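Local structure of soluble lytic transglycosylase B3 (Pseudomonas aeruginosa, 5ANZ) at residues R321-Y326 / S330-A335; V137-G142 / L334-L339; E49-A54 / R71-V76; T162-G167 / E171-Q176. The protein probably acts as a peptidoglycan lytic transglycosylase in the turnover of the bacterial cell wall, and binds a calcium ion. All blocks are in the same frame, centred on the assembly; numbering follows the deposited sequence. Where two conformers were deposited one is given.

Contact 1: R321-Y326 / S330-A335; sequences RAILKY and SAYALA
Ile-323 and Ala-333 are the closest CA pair between 321-326 and 330-335, 5.6 Å apart, on the consecutive helices 318-324 and 330-343. The two form a helical hairpin within the lysozyme-like transglycosylase domain, joined by a short linker without regular structure. In 321-326 the chain tightens near its end, where Tyr-326 N bonds to Ile-323 O, whereas 330-335 is regular helix throughout.

Across the seam the packing is apolar, and no hydrogen bond joins the two segments directly. Ala-333 turns its methyl toward the first helix, into the angle between two branched side chains. Ile-323 meets it with CG2, 3.6 Å from Ala-333 CA; this branch lies opposite the backbone N about the CA–CB bond, while CG1 is held back beside that nitrogen. Leu-324 comes to the methyl from another direction, its CD2 lying 3.7 Å from Ala-333 CB and 3.9 Å from the backbone N of Ser-330, at the start of the second segment. The same CG2 of Ile-323 also touches the Tyr-332 ring, at 3.7 Å from CE1.

Tyr-326, which contributes to an N-acetyl-D-glucosamine site, lies across Tyr-332 at a slant. Its hydroxyl bonds to the carbonyl of Thr-205, and its ring meets that of Tyr-241 edge-to-face. Tyr-332 extends with CG trans to its backbone N (chi1 170°), which carries its hydroxyl to Tyr-326; a weak hydrogen bond links this hydroxyl to Glu-144. The phenol oxygen of Tyr-332 thus rests 3.7 Å from CD1 of Tyr-326.

Contact 2: V137-G142 / L334-L339; sequences VVAIWG and LAVGLL
Val-336 and Leu-339, about one helical turn apart on helix 330-343, both touch Ala-139 of helix 134-145, and Val-336 also meets Ile-140. The arrangement is a buried helix-helix crossing in the lysozyme-like transglycosylase domain, joining segments 192 residues apart in the chain. The short segments run in largely opposed directions, 128° apart, with their axes 8.6 Å apart at closest approach. The small alanine is consistent with this close approach: its methyl points toward the partner helix and abuts the backbone, 3.5 Å from Val-336 O.

Leu-339 lies against Ala-139 with its CB and CG both near the methyl, while CD2 is 3.7 Å from Ala-139 O. Its CG is trans to the backbone N (chi1 -180°), which sends the branch outward to the alanine's carbonyl.

Ile-140 takes a different route. Its CB leaves the backbone away from helix 330-343, but the chain folds back at chi2 (-81°), so that CD1 turns toward Val-336. The methyl settles against both valine branches, 3.8 Å from CG1 and 3.9 Å from CG2, and the two side chains meet at a slant.

Other parts of the helical core surround the crossing: Leu-339 also leans on Val-109 of helix 106-118, Ala-139 touches Phe-343 further along helix 330-343, and Ile-140 is flanked by Thr-238 of helix 231-244 and packs on Tyr-326 of the N-acetyl-D-glucosamine site.

Contact 3: E49-A54 / R71-V76; sequences EQWRDA and RAFAGV
A single ordered water ties Arg-52 to the turn that begins at Phe-73. It accepts a hydrogen bond from Arg-52 NH1 at 2.7 Å and donates one to each of two carbonyls, Val-76 O at 2.7 Å and Phe-73 O at 3.0 Å. Three groups therefore fix its position, and the arginine reaches the backbone of 71-76 through it rather than directly.

The guanidinium is steadied on its own helix as well. Asp-53 OD1 lies in its plane, at an edge, and forms a long salt bridge of 3.6 Å to Arg-52 NE, while Glu-49 CA sits over one face, toward its rim. A bend at chi3 (64°) turns the group out of the line of the aliphatic chain and toward the water.

That aliphatic part runs alongside Phe-73 in the opposite sense, with Arg-52 CD 3.9 Å from Phe-73 CD2. The guanidinium plane stands 77° from the phenyl ring, so the arginine meets the phenylalanine through its methylenes and not as a stacked cation. Trp-51 reaches the neighbouring ring atom: its CZ3 is 4.0 Å from Phe-73 CE2, which lies near the indole plane at the edge of that ring. The other neighbours of Phe-73 include Phe-69, stacked on it, and Ile-157 and Ala-161 of helix 156-166.

Far from the annotated sites, the contact joins helix 48-61 to the end of the 66-73 region, where Phe-73 to Val-76 form a type II beta turn: Val-76 N bonds to Phe-73 O at 2.9 Å, and Gly-75 takes the third position with the positive phi (79°) characteristic of that turn.

Contact 4: T162-G167 / E171-Q176; sequences TLAYEG and EFAHAQ
Apolar contact between small residues brings Ala-164 and Ala-173 together, with CA atoms 4.9 Å apart, where helices 156-166 and 170-186 double back on each other. The segment axes approach to 7.8 Å, with their N-to-C directions 139° apart. The methyl of Ala-173 presses into the backbone opposite, 3.3 Å from Ala-164 N, and also meets Leu-163 CB at 3.6 Å; it is the first carbon of the leucine side chain, not its branched end, that makes this touch.

The second kind of contact is a CH-pi interaction. His-174 swings its imidazole across to the other helix, so that Ala-164 CB lies over one face, 3.7 Å from the ring centroid and 19° off the normal. CE1 of the same ring comes to 3.5 Å from Ala-164 O.

Polar bonding holds the ring from its own side of the hairpin: His-174 ND1 is hydrogen-bonded to Pro-170 O, which helps to set the rotation of the imidazole.

Around this helical hairpin, Trp-51 of helix 48-61 meets the His-174 ring at a steep angle, Leu-163 packs on Val-82 and Asp-86 of helix 80-87, and Phe-172 touches Ile-208 in a loop.

How the contacts relate
The four contacts fall into two clusters within the transglycosylase domain. Contacts 1 and 2 share helix 330-343 and interlock: Ile-140 CD1 lies 3.5 Å from Tyr-332 OH, and Ile-140 CG2 is 3.6 Å from CZ of Tyr-326, a residue of the N-acetyl-D-glucosamine site. Contacts 3 and 4, centred 13 Å apart, meet through Trp-51, whose CZ2 is 3.5 Å from Ala-164 CB. The clusters do not touch; contacts 1 and 4 come within about 11 Å at their nearest atoms. Contact 4 also lies near the sugar site, the side chains of Leu-163 and Ile-208, a residue of that site, being about 9 Å apart, whereas contact 3 is remote.

Contact 1: R321-Y326 / S330-A335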
# COMPACT_ATOMS: atom_id res chain seq x y z
N ARG A 321 -8.01 -1.03 7.55
CA ARG A 321 -8.07 -2.22 6.73
C ARG A 321 -8.46 -1.90 5.30
O ARG A 321 -7.99 -2.55 4.36
CB ARG A 321 -9.04 -3.24 7.34
CG ARG A 321 -8.67 -3.67 8.75
CD ARG A 321 -9.69 -4.64 9.33
NE ARG A 321 -9.72 -5.91 8.60
CZ ARG A 321 -10.67 -6.84 8.73
NH1 ARG A 321 -11.69 -6.66 9.56
NH2 ARG A 321 -10.60 -7.96 8.01
N ALA A 322 -9.33 -0.91 5.12
CA ALA A 322 -9.72 -0.49 3.76
C ALA A 322 -8.52 0.06 2.99
O ALA A 322 -8.34 -0.22 1.80
CB ALA A 322 -10.84 0.56 3.83
N ILE A 323 -7.72 0.87 3.65
CA ILE A 323 -6.55 1.43 3.01
C ILE A 323 -5.57 0.32 2.63
O ILE A 323 -4.93 0.38 1.59
CB ILE A 323 -5.86 2.45 3.93
CG1 ILE A 323 -6.83 3.60 4.22
CG2 ILE A 323 -4.55 2.92 3.29
CD1 ILE A 323 -6.41 4.44 5.44
N LEU A 324 -5.48 -0.72 3.44
CA LEU A 324 -4.57 -1.82 3.14
C LEU A 324 -4.93 -2.55 1.85
O LEU A 324 -4.08 -3.20 1.22
CB LEU A 324 -4.54 -2.81 4.31
CG LEU A 324 -3.80 -2.36 5.56
CD1 LEU A 324 -4.03 -3.38 6.67
CD2 LEU A 324 -2.33 -2.24 5.27
N LYS A 325 -6.18 -2.44 1.44
CA LYS A 325 -6.59 -3.09 0.20
C LYS A 325 -6.05 -2.30 -1.00
O LYS A 325 -5.98 -2.81 -2.12
CB LYS A 325 -8.12 -3.22 0.14
CG LYS A 325 -8.70 -4.10 1.23
CD LYS A 325 -10.19 -4.32 1.02
CE LYS A 325 -10.74 -5.38 1.97
NZ LYS A 325 -11.02 -4.84 3.33
N TYR A 326 -5.65 -1.06 -0.75
CA TYR A 326 -5.09 -0.21 -1.80
C TYR A 326 -3.61 -0.54 -1.96
O TYR A 326 -3.09 -0.67 -3.08
CB TYR A 326 -5.32 1.29 -1.47
CG TYR A 326 -5.50 2.18 -2.69
CD1 TYR A 326 -4.45 2.41 -3.55
CD2 TYR A 326 -6.73 2.77 -2.99
CE1 TYR A 326 -4.60 3.20 -4.67
CE2 TYR A 326 -6.90 3.56 -4.13
CZ TYR A 326 -5.83 3.77 -4.95
OH TYR A 326 -5.95 4.57 -6.07
N SER A 330 1.51 -1.93 6.08
CA SER A 330 1.05 -1.18 7.24
C SER A 330 1.71 0.19 7.31
O SER A 330 1.10 1.15 7.77
CB SER A 330 1.30 -1.96 8.54
OG SER A 330 0.46 -3.10 8.61
N ALA A 331 2.95 0.30 6.83
CA ALA A 331 3.62 1.61 6.81
C ALA A 331 2.89 2.57 5.86
O ALA A 331 2.62 3.73 6.19
CB ALA A 331 5.07 1.47 6.41
N TYR A 332 2.55 2.07 4.68
CA TYR A 332 1.76 2.84 3.72
C TYR A 332 0.44 3.29 4.30
O TYR A 332 0.06 4.46 4.20
CB TYR A 332 1.50 2.00 2.47
CG TYR A 332 0.49 2.62 1.51
CD1 TYR A 332 -0.87 2.38 1.66
CD2 TYR A 332 0.90 3.40 0.43
CE1 TYR A 332 -1.80 2.91 0.77
CE2 TYR A 332 -0.03 3.94 -0.46
CZ TYR A 332 -1.37 3.69 -0.27
OH TYR A 332 -2.30 4.21 -1.15
N ALA A 333 -0.28 2.36 4.92
CA ALA A 333 -1.61 2.71 5.43
C ALA A 333 -1.49 3.70 6.59
O ALA A 333 -2.31 4.61 6.70
CB ALA A 333 -2.38 1.45 5.84
N LEU A 334 -0.45 3.56 7.42
CA LEU A 334 -0.23 4.54 8.48
C LEU A 334 0.05 5.92 7.88
O LEU A 334 -0.50 6.94 8.35
CB LEU A 334 0.93 4.08 9.38
CG LEU A 334 1.24 4.96 10.59
CD1 LEU A 334 0.01 5.16 11.46
CD2 LEU A 334 2.35 4.28 11.39
N ALA A 335 0.87 5.96 6.82
CA ALA A 335 1.18 7.22 6.13
C ALA A 335 -0.08 7.86 5.58
O ALA A 335 -0.29 9.07 5.73
CB ALA A 335 2.19 7.01 5.01

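Contact 2: V137-G142 / L334-L339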
# COMPACT_ATOMS: atom_id res chain seq x y z
N VAL A 137 -9.48 10.40 0.40
CA VAL A 137 -9.31 10.35 -1.06
C VAL A 137 -8.08 11.15 -1.48
O VAL A 137 -7.24 10.67 -2.25
CB VAL A 137 -10.55 10.89 -1.78
CG1 VAL A 137 -10.33 10.93 -3.30
CG2 VAL A 137 -11.76 10.01 -1.49
N VAL A 138 -7.95 12.37 -0.97
CA VAL A 138 -6.82 13.20 -1.36
C VAL A 138 -5.51 12.65 -0.79
O VAL A 138 -4.47 12.72 -1.44
CB VAL A 138 -7.04 14.67 -0.95
CG1 VAL A 138 -5.76 15.50 -1.11
CG2 VAL A 138 -8.17 15.28 -1.82
N ALA A 139 -5.54 12.05 0.41
CA ALA A 139 -4.32 11.47 0.94
C ALA A 139 -3.83 10.31 0.08
O ALA A 139 -2.64 10.16 -0.14
CB ALA A 139 -4.52 11.02 2.40
N ILE A 140 -4.76 9.48 -0.37
CA ILE A 140 -4.37 8.34 -1.23
C ILE A 140 -3.76 8.89 -2.53
O ILE A 140 -2.73 8.38 -3.01
CB ILE A 140 -5.59 7.45 -1.54
CG1 ILE A 140 -6.07 6.68 -0.30
CG2 ILE A 140 -5.26 6.47 -2.71
CD1 ILE A 140 -5.30 5.40 0.07
N TRP A 141 -4.40 9.90 -3.08
CA TRP A 141 -3.94 10.54 -4.30
C TRP A 141 -2.51 11.07 -4.12
O TRP A 141 -1.65 10.93 -4.98
CB TRP A 141 -4.89 11.68 -4.65
CG TRP A 141 -4.80 12.30 -6.00
CD1 TRP A 141 -4.31 11.76 -7.17
CD2 TRP A 141 -5.27 13.61 -6.33
NE1 TRP A 141 -4.46 12.67 -8.20
CE2 TRP A 141 -5.04 13.81 -7.71
CE3 TRP A 141 -5.89 14.63 -5.59
CZ2 TRP A 141 -5.40 14.99 -8.35
CZ3 TRP A 141 -6.26 15.79 -6.23
CH2 TRP A 141 -6.01 15.97 -7.60
N GLY A 142 -2.26 11.69 -2.98
CA GLY A 142 -0.91 12.16 -2.66
C GLY A 142 0.10 11.03 -2.56
O GLY A 142 1.21 11.13 -3.07
N LEU A 334 -0.45 3.56 7.42
CA LEU A 334 -0.23 4.54 8.48
C LEU A 334 0.05 5.92 7.88
O LEU A 334 -0.50 6.94 8.35
CB LEU A 334 0.93 4.08 9.38
CG LEU A 334 1.24 4.96 10.59
CD1 LEU A 334 0.01 5.16 11.46
CD2 LEU A 334 2.35 4.28 11.39
N ALA A 335 0.87 5.96 6.82
CA ALA A 335 1.18 7.22 6.13
C ALA A 335 -0.08 7.86 5.58
O ALA A 335 -0.29 9.07 5.73
CB ALA A 335 2.19 7.01 5.01
N VAL A 336 -0.91 7.07 4.90
CA VAL A 336 -2.17 7.62 4.40
C VAL A 336 -3.03 8.23 5.50
O VAL A 336 -3.54 9.33 5.36
CB VAL A 336 -2.98 6.54 3.66
CG1 VAL A 336 -4.38 7.04 3.34
CG2 VAL A 336 -2.25 6.15 2.38
N GLY A 337 -3.20 7.51 6.61
CA GLY A 337 -4.03 8.03 7.69
C GLY A 337 -3.47 9.31 8.29
O GLY A 337 -4.20 10.28 8.51
N LEU A 338 -2.17 9.30 8.56
CA LEU A 338 -1.53 10.51 9.12
C LEU A 338 -1.51 11.68 8.13
O LEU A 338 -1.61 12.84 8.54
CB LEU A 338 -0.10 10.20 9.57
CG LEU A 338 0.03 9.23 10.76
CD1 LEU A 338 1.48 8.80 10.92
CD2 LEU A 338 -0.50 9.87 12.05
N LEU A 339 -1.37 11.39 6.84
CA LEU A 339 -1.43 12.47 5.86
C LEU A 339 -2.84 13.09 5.83
O LEU A 339 -3.00 14.31 5.81
CB LEU A 339 -1.05 11.96 4.47
CG LEU A 339 -1.07 13.01 3.36
CD1 LEU A 339 -0.15 14.20 3.66
CD2 LEU A 339 -0.66 12.34 2.05

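Contact 3: E49-A54 / R71-V76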
# COMPACT_ATOMS: atom_id res chain seq x y z
N GLU A 49 9.38 -10.61 -30.74
CA GLU A 49 8.42 -10.64 -31.84
C GLU A 49 7.68 -11.97 -31.87
O GLU A 49 6.47 -12.01 -32.11
CB GLU A 49 9.13 -10.40 -33.18
CG GLU A 49 9.71 -9.00 -33.34
CD GLU A 49 10.95 -8.78 -32.49
OE1 GLU A 49 11.40 -9.73 -31.82
OE2 GLU A 49 11.48 -7.64 -32.49
N GLN A 50 8.40 -13.06 -31.64
CA GLN A 50 7.77 -14.37 -31.55
C GLN A 50 6.78 -14.40 -30.40
O GLN A 50 5.64 -14.84 -30.56
CB GLN A 50 8.82 -15.48 -31.38
CG GLN A 50 9.46 -15.94 -32.69
CD GLN A 50 10.71 -16.77 -32.47
OE1 GLN A 50 11.17 -16.93 -31.33
NE2 GLN A 50 11.28 -17.30 -33.55
N TRP A 51 7.19 -13.92 -29.23
CA TRP A 51 6.28 -13.88 -28.10
C TRP A 51 5.06 -13.02 -28.45
O TRP A 51 3.93 -13.38 -28.14
CB TRP A 51 6.95 -13.36 -26.83
CG TRP A 51 5.91 -12.99 -25.82
CD1 TRP A 51 5.35 -13.80 -24.88
CD2 TRP A 51 5.26 -11.72 -25.70
NE1 TRP A 51 4.39 -13.11 -24.17
CE2 TRP A 51 4.31 -11.83 -24.66
CE3 TRP A 51 5.38 -10.50 -26.37
CZ2 TRP A 51 3.50 -10.76 -24.27
CZ3 TRP A 51 4.57 -9.44 -25.98
CH2 TRP A 51 3.64 -9.58 -24.95
N ARG A 52 5.30 -11.88 -29.10
CA ARG A 52 4.22 -10.94 -29.40
C ARG A 52 3.21 -11.51 -30.40
O ARG A 52 2.00 -11.37 -30.21
CB ARG A 52 4.79 -9.63 -29.95
CG ARG A 52 3.74 -8.60 -30.29
CD ARG A 52 4.35 -7.50 -31.11
NE ARG A 52 4.81 -8.03 -32.39
CZ ARG A 52 5.80 -7.52 -33.11
NH1 ARG A 52 6.45 -6.45 -32.68
NH2 ARG A 52 6.14 -8.09 -34.26
N ASP A 53 3.70 -12.13 -31.46
CA ASP A 53 2.80 -12.67 -32.46
C ASP A 53 1.95 -13.78 -31.86
O ASP A 53 0.78 -13.93 -32.20
CB ASP A 53 3.57 -13.18 -33.68
CG ASP A 53 4.25 -12.06 -34.44
OD1 ASP A 53 3.81 -10.89 -34.29
OD2 ASP A 53 5.22 -12.34 -35.17
N ALA A 54 2.55 -14.55 -30.95
CA ALA A 54 1.84 -15.62 -30.26
C ALA A 54 0.82 -15.03 -29.29
O ALA A 54 -0.30 -15.52 -29.18
CB ALA A 54 2.81 -16.54 -29.54
N ARG A 71 -1.98 -0.90 -32.97
CA ARG A 71 -1.82 0.47 -32.49
C ARG A 71 -1.06 0.49 -31.16
O ARG A 71 -0.15 1.28 -30.93
CB ARG A 71 -3.19 1.13 -32.34
CG ARG A 71 -3.19 2.61 -32.03
CD ARG A 71 -4.59 3.03 -31.59
NE ARG A 71 -4.74 4.47 -31.42
CZ ARG A 71 -5.04 5.06 -30.26
NH1 ARG A 71 -5.22 4.33 -29.16
NH2 ARG A 71 -5.16 6.38 -30.21
N ALA A 72 -1.47 -0.42 -30.28
CA ALA A 72 -0.90 -0.53 -28.94
C ALA A 72 0.56 -0.99 -28.95
O ALA A 72 1.35 -0.60 -28.09
CB ALA A 72 -1.74 -1.47 -28.10
N PHE A 73 0.91 -1.84 -29.92
CA PHE A 73 2.25 -2.42 -29.95
C PHE A 73 3.20 -1.75 -30.93
O PHE A 73 4.35 -2.15 -31.05
CB PHE A 73 2.17 -3.92 -30.25
CG PHE A 73 1.94 -4.75 -29.03
CD1 PHE A 73 0.65 -5.00 -28.57
CD2 PHE A 73 3.00 -5.23 -28.29
CE1 PHE A 73 0.44 -5.75 -27.42
CE2 PHE A 73 2.79 -5.99 -27.13
CZ PHE A 73 1.50 -6.24 -26.71
N ALA A 74 2.72 -0.72 -31.63
CA ALA A 74 3.56 0.00 -32.58
C ALA A 74 4.87 0.49 -31.94
O ALA A 74 4.86 1.34 -31.04
CB ALA A 74 2.79 1.17 -33.18
N GLY A 75 5.98 -0.06 -32.41
CA GLY A 75 7.29 0.36 -31.94
C GLY A 75 7.70 -0.20 -30.59
O GLY A 75 8.81 0.07 -30.11
N VAL A 76 6.83 -0.99 -29.98
CA VAL A 76 7.11 -1.55 -28.66
C VAL A 76 8.18 -2.66 -28.68
O VAL A 76 8.13 -3.58 -29.50
CB VAL A 76 5.83 -2.11 -28.01
CG1 VAL A 76 6.17 -2.86 -26.74
CG2 VAL A 76 4.85 -0.98 -27.76
O HOH W 1 5.97 -4.68 -30.76

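Contact 4: T162-G167 / E171-Q176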
# COMPACT_ATOMS: atom_id res chain seq x y z
N THR A 162 6.77 -6.41 -21.51
CA THR A 162 8.11 -6.76 -21.07
C THR A 162 8.03 -7.84 -19.98
O THR A 162 8.68 -8.87 -20.09
CB THR A 162 8.87 -5.54 -20.54
OG1 THR A 162 9.08 -4.61 -21.62
CG2 THR A 162 10.22 -5.97 -19.97
N LEU A 163 7.21 -7.59 -18.96
CA LEU A 163 7.06 -8.57 -17.87
C LEU A 163 6.46 -9.89 -18.34
O LEU A 163 6.84 -10.96 -17.86
CB LEU A 163 6.20 -7.97 -16.75
CG LEU A 163 6.79 -6.74 -16.06
CD1 LEU A 163 5.79 -6.19 -15.07
CD2 LEU A 163 8.09 -7.11 -15.35
N ALA A 164 5.51 -9.82 -19.27
CA ALA A 164 4.93 -11.04 -19.83
C ALA A 164 5.99 -11.86 -20.56
O ALA A 164 6.06 -13.09 -20.43
CB ALA A 164 3.77 -10.70 -20.77
N TYR A 165 6.82 -11.17 -21.33
CA TYR A 165 7.85 -11.81 -22.13
C TYR A 165 8.98 -12.41 -21.29
O TYR A 165 9.37 -13.55 -21.50
CB TYR A 165 8.44 -10.80 -23.12
CG TYR A 165 9.66 -11.28 -23.89
CD1 TYR A 165 9.61 -12.42 -24.69
CD2 TYR A 165 10.85 -10.57 -23.85
CE1 TYR A 165 10.72 -12.85 -25.40
CE2 TYR A 165 11.97 -10.98 -24.56
CZ TYR A 165 11.90 -12.12 -25.34
OH TYR A 165 13.00 -12.55 -26.04
N GLU A 166 9.50 -11.65 -20.33
CA GLU A 166 10.66 -12.11 -19.58
C GLU A 166 10.64 -11.75 -18.09
O GLU A 166 11.68 -11.73 -17.45
CB GLU A 166 11.93 -11.55 -20.22
CG GLU A 166 11.93 -10.04 -20.38
CD GLU A 166 13.17 -9.53 -21.10
OE1 GLU A 166 14.25 -10.13 -20.94
OE2 GLU A 166 13.06 -8.51 -21.82
N GLY A 167 9.46 -11.47 -17.55
CA GLY A 167 9.32 -11.13 -16.15
C GLY A 167 9.25 -12.34 -15.24
O GLY A 167 9.10 -13.47 -15.70
N GLU A 171 2.16 -14.68 -15.28
CA GLU A 171 0.71 -14.86 -15.13
C GLU A 171 0.03 -13.52 -14.86
O GLU A 171 -0.94 -13.15 -15.53
CB GLU A 171 0.40 -15.84 -14.01
CG GLU A 171 0.81 -17.27 -14.31
CD GLU A 171 -0.12 -17.94 -15.31
OE1 GLU A 171 -1.24 -18.30 -14.92
OE2 GLU A 171 0.29 -18.09 -16.48
N PHE A 172 0.56 -12.80 -13.88
CA PHE A 172 0.08 -11.46 -13.58
C PHE A 172 0.21 -10.54 -14.81
O PHE A 172 -0.74 -9.84 -15.16
CB PHE A 172 0.86 -10.86 -12.40
CG PHE A 172 0.59 -9.39 -12.16
CD1 PHE A 172 -0.48 -8.99 -11.38
CD2 PHE A 172 1.42 -8.43 -12.68
CE1 PHE A 172 -0.73 -7.65 -11.14
CE2 PHE A 172 1.18 -7.08 -12.45
CZ PHE A 172 0.10 -6.70 -11.68
N ALA A 173 1.36 -10.57 -15.46
CA ALA A 173 1.60 -9.62 -16.56
C ALA A 173 0.65 -9.86 -17.73
O ALA A 173 0.10 -8.91 -18.30
CB ALA A 173 3.04 -9.69 -17.04
N HIS A 174 0.46 -11.13 -18.09
CA HIS A 174 -0.43 -11.49 -19.19
C HIS A 174 -1.86 -11.05 -18.90
O HIS A 174 -2.54 -10.49 -19.77
CB HIS A 174 -0.40 -13.01 -19.45
CG HIS A 174 0.74 -13.45 -20.31
ND1 HIS A 174 1.98 -13.77 -19.80
CD2 HIS A 174 0.83 -13.61 -21.66
CE1 HIS A 174 2.78 -14.12 -20.79
NE2 HIS A 174 2.11 -14.03 -21.93
N ALA A 175 -2.32 -11.30 -17.68
CA ALA A 175 -3.67 -10.93 -17.29
C ALA A 175 -3.88 -9.41 -17.33
O ALA A 175 -4.90 -8.93 -17.82
CB ALA A 175 -3.98 -11.46 -15.90
N GLN A 176 -2.93 -8.66 -16.80
CA GLN A 176 -3.06 -7.22 -16.79
C GLN A 176 -2.95 -6.66 -18.19
O GLN A 176 -3.59 -5.66 -18.52
CB GLN A 176 -2.01 -6.59 -15.88
CG GLN A 176 -2.17 -7.04 -14.44
CD GLN A 176 -3.54 -6.71 -13.88
OE1 GLN A 176 -4.11 -5.66 -14.19
NE2 GLN A 176 -4.07 -7.60 -13.03